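Local atomic coordinates of flavodoxin, WrbA-like protein (Agrobacterium tumefaciens, PDB entry 3D7N), a protein that probably binds FMN and transfers electrons as a WrbA-like flavodoxin, consistent with NAD(P)H:quinone dehydrogenase activity. Residues F60-Y65 / W71-F76. Numbering follows the deposited sequence.
Sequences FGTPTY and WQFKKF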
loop_
_atom_site.group_PDB
_atom_site.type_symbol
_atom_site.label_atom_id
_atom_site.label_comp_id
_atom_site.label_asym_id
_atom_site.label_seq_id
_atom_site.Cartn_x
_atom_site.Cartn_y
_atom_site.Cartn_z
ATOM N N PHE A 60 10.979 -4.054 -14.453
ATOM C CA PHE A 60 11.582 -4.483 -13.215
ATOM C C PHE A 60 11.107 -5.888 -12.795
ATOM O O PHE A 60 9.925 -6.148 -12.724
ATOM C CB PHE A 60 11.124 -3.528 -12.108
ATOM C CG PHE A 60 11.611 -2.072 -12.250
ATOM C CD1 PHE A 60 12.910 -1.771 -12.482
ATOM C CD2 PHE A 60 10.732 -1.022 -12.061
ATOM C CE1 PHE A 60 13.325 -0.431 -12.574
ATOM C CE2 PHE A 60 11.140 0.284 -12.111
ATOM C CZ PHE A 60 12.429 0.584 -12.371
ATOM N N GLY A 61 12.037 -6.748 -12.433
ATOM C CA GLY A 61 11.715 -8.066 -11.948
ATOM C C GLY A 61 12.253 -8.361 -10.559
ATOM O O GLY A 61 13.424 -8.214 -10.290
ATOM N N THR A 62 11.405 -8.840 -9.665
ATOM C CA THR A 62 11.931 -9.250 -8.352
ATOM C C THR A 62 11.049 -10.282 -7.698
ATOM O O THR A 62 9.839 -10.276 -7.913
ATOM C CB THR A 62 12.132 -8.030 -7.427
ATOM O OG1 THR A 62 12.513 -8.476 -6.121
ATOM C CG2 THR A 62 10.838 -7.154 -7.334
ATOM N N PRO A 63 11.652 -11.178 -6.924
ATOM C CA PRO A 63 10.944 -12.038 -5.977
ATOM C C PRO A 63 10.235 -11.211 -4.929
ATOM O O PRO A 63 10.596 -10.094 -4.756
ATOM C CB PRO A 63 12.065 -12.856 -5.295
ATOM C CG PRO A 63 13.324 -12.581 -6.036
ATOM C CD PRO A 63 13.105 -11.443 -6.960
ATOM N N THR A 64 9.230 -11.779 -4.269
ATOM C CA THR A 64 8.583 -11.180 -3.131
ATOM C C THR A 64 9.063 -12.022 -2.009
ATOM O O THR A 64 8.939 -13.234 -2.045
ATOM C CB THR A 64 7.073 -11.258 -3.208
ATOM O OG1 THR A 64 6.620 -10.382 -4.240
ATOM C CG2 THR A 64 6.371 -10.862 -1.825
ATOM N N TYR A 65 9.667 -11.394 -1.041
ATOM C CA TYR A 65 10.267 -12.086 0.045
ATOM C C TYR A 65 10.013 -11.288 1.283
ATOM O O TYR A 65 10.217 -10.115 1.310
ATOM C CB TYR A 65 11.745 -12.211 -0.220
ATOM C CG TYR A 65 12.429 -13.225 0.615
ATOM C CD1 TYR A 65 12.364 -14.556 0.304
ATOM C CD2 TYR A 65 13.145 -12.859 1.716
ATOM C CE1 TYR A 65 12.997 -15.486 1.074
ATOM C CE2 TYR A 65 13.773 -13.769 2.480
ATOM C CZ TYR A 65 13.700 -15.082 2.165
ATOM O OH TYR A 65 14.334 -15.993 2.943
ATOM N N TRP A 71 15.885 -7.708 -0.886
ATOM C CA TRP A 71 16.839 -6.687 -0.558
ATOM C C TRP A 71 17.766 -6.353 -1.723
ATOM O O TRP A 71 18.149 -5.209 -1.885
ATOM C CB TRP A 71 17.635 -7.030 0.686
ATOM C CG TRP A 71 18.700 -8.094 0.564
ATOM C CD1 TRP A 71 18.591 -9.403 0.935
ATOM C CD2 TRP A 71 20.041 -7.914 0.101
ATOM N NE1 TRP A 71 19.771 -10.046 0.721
ATOM C CE2 TRP A 71 20.681 -9.164 0.202
ATOM C CE3 TRP A 71 20.767 -6.814 -0.403
ATOM C CZ2 TRP A 71 22.027 -9.355 -0.174
ATOM C CZ3 TRP A 71 22.082 -7.011 -0.793
ATOM C CH2 TRP A 71 22.706 -8.266 -0.658
ATOM N N GLN A 72 18.105 -7.347 -2.530
ATOM C CA GLN A 72 18.955 -7.146 -3.676
ATOM C C GLN A 72 18.282 -6.230 -4.685
ATOM O O GLN A 72 18.907 -5.336 -5.198
ATOM C CB GLN A 72 19.309 -8.490 -4.336
ATOM C CG GLN A 72 20.296 -9.362 -3.553
ATOM C CD GLN A 72 19.596 -10.431 -2.705
ATOM O OE1 GLN A 72 18.427 -10.300 -2.331
ATOM N NE2 GLN A 72 20.326 -11.466 -2.376
ATOM N N PHE A 73 17.000 -6.449 -4.980
ATOM C CA PHE A 73 16.272 -5.480 -5.823
ATOM C C PHE A 73 16.240 -4.060 -5.247
ATOM O O PHE A 73 16.471 -3.115 -5.971
ATOM C CB PHE A 73 14.857 -5.899 -6.178
ATOM C CG PHE A 73 14.227 -4.986 -7.195
ATOM C CD1 PHE A 73 14.439 -5.176 -8.526
ATOM C CD2 PHE A 73 13.515 -3.888 -6.802
ATOM C CE1 PHE A 73 13.914 -4.337 -9.430
ATOM C CE2 PHE A 73 12.985 -3.037 -7.725
ATOM C CZ PHE A 73 13.183 -3.269 -9.025
ATOM N N LYS A 74 15.978 -3.911 -3.954
ATOM C CA LYS A 74 15.866 -2.581 -3.322
ATOM C C LYS A 74 17.234 -1.880 -3.324
ATOM O O LYS A 74 17.334 -0.708 -3.624
ATOM C CB LYS A 74 15.263 -2.722 -1.918
ATOM C CG LYS A 74 14.969 -1.437 -1.202
ATOM C CD LYS A 74 14.022 -0.529 -2.006
ATOM C CE LYS A 74 13.520 0.653 -1.212
ATOM N NZ LYS A 74 14.637 1.456 -0.592
ATOM N N LYS A 75 18.312 -2.615 -3.074
ATOM C CA LYS A 75 19.678 -2.065 -3.234
ATOM C C LYS A 75 19.933 -1.500 -4.634
ATOM O O LYS A 75 20.620 -0.492 -4.810
ATOM C CB LYS A 75 20.730 -3.136 -2.947
ATOM C CG LYS A 75 22.176 -2.601 -3.011
ATOM C CD LYS A 75 23.132 -3.522 -2.292
ATOM C CE LYS A 75 24.512 -2.908 -2.098
ATOM N NZ LYS A 75 25.446 -3.289 -3.170
ATOM N N PHE A 76 19.427 -2.178 -5.639
ATOM C CA PHE A 76 19.490 -1.649 -6.988
ATOM C C PHE A 76 18.603 -0.414 -7.148
ATOM O O PHE A 76 19.020 0.564 -7.813
ATOM C CB PHE A 76 19.095 -2.707 -8.020
ATOM C CG PHE A 76 18.492 -2.134 -9.239
ATOM C CD1 PHE A 76 19.303 -1.656 -10.275
ATOM C CD2 PHE A 76 17.103 -2.055 -9.370
ATOM C CE1 PHE A 76 18.741 -1.084 -11.426
ATOM C CE2 PHE A 76 16.524 -1.500 -10.521
ATOM C CZ PHE A 76 17.339 -0.988 -11.539
#
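In this flavodoxin-like alpha/beta fold, strand 57-65 of the central, mostly parallel sheet turns back through the short antiparallel strand 68-69 and continues as helix 71-79; the contact lies where Phe73 of that helix settles onto Phe60, Gly61 and Thr62. The two segments run roughly antiparallel, at 140°, with their axes 8.4 Å apart at closest approach. Phe73 holds CG anti to its own N (chi1 -172°), which sends the ring back along the strand toward Phe60. There its edge is turned to the face of the Phe60 ring in an offset edge-to-face pair, planes at 79° and centroids 5.6 Å apart, and Phe73 CZ lies 3.7 Å from Phe60 CB. Thr62 CG2 sits over one face of Phe73 as a CH-pi contact, 4.2 Å from the ring centroid, while Phe76 of the same helix puts CD2 over the opposite face, so the ring is flanked on both faces, each partner offset toward the rim. One turn on, Phe76 adds its CE2 edge to Phe60 CE1 at 3.9 Å. Where the strand gives way to the helix, two hydrogen bonds hold the Thr62 hydroxyl: OG1 packs 3.5 Å from Phe73 CB yet donates to Pro63 O at 2.9 Å, in the carbonyl plane and on a lone pair, and is also hydrogen-bonded to Ser70 OG. Ser70 OG in turn bonds Phe73 N at the start of the helix, a polar link beside the aromatic cluster. Val12 of strand 9-13 touches both Phe60 and Phe76, and from helix 104-120 Leu117 reaches Phe60 and Leu114 reaches Phe73.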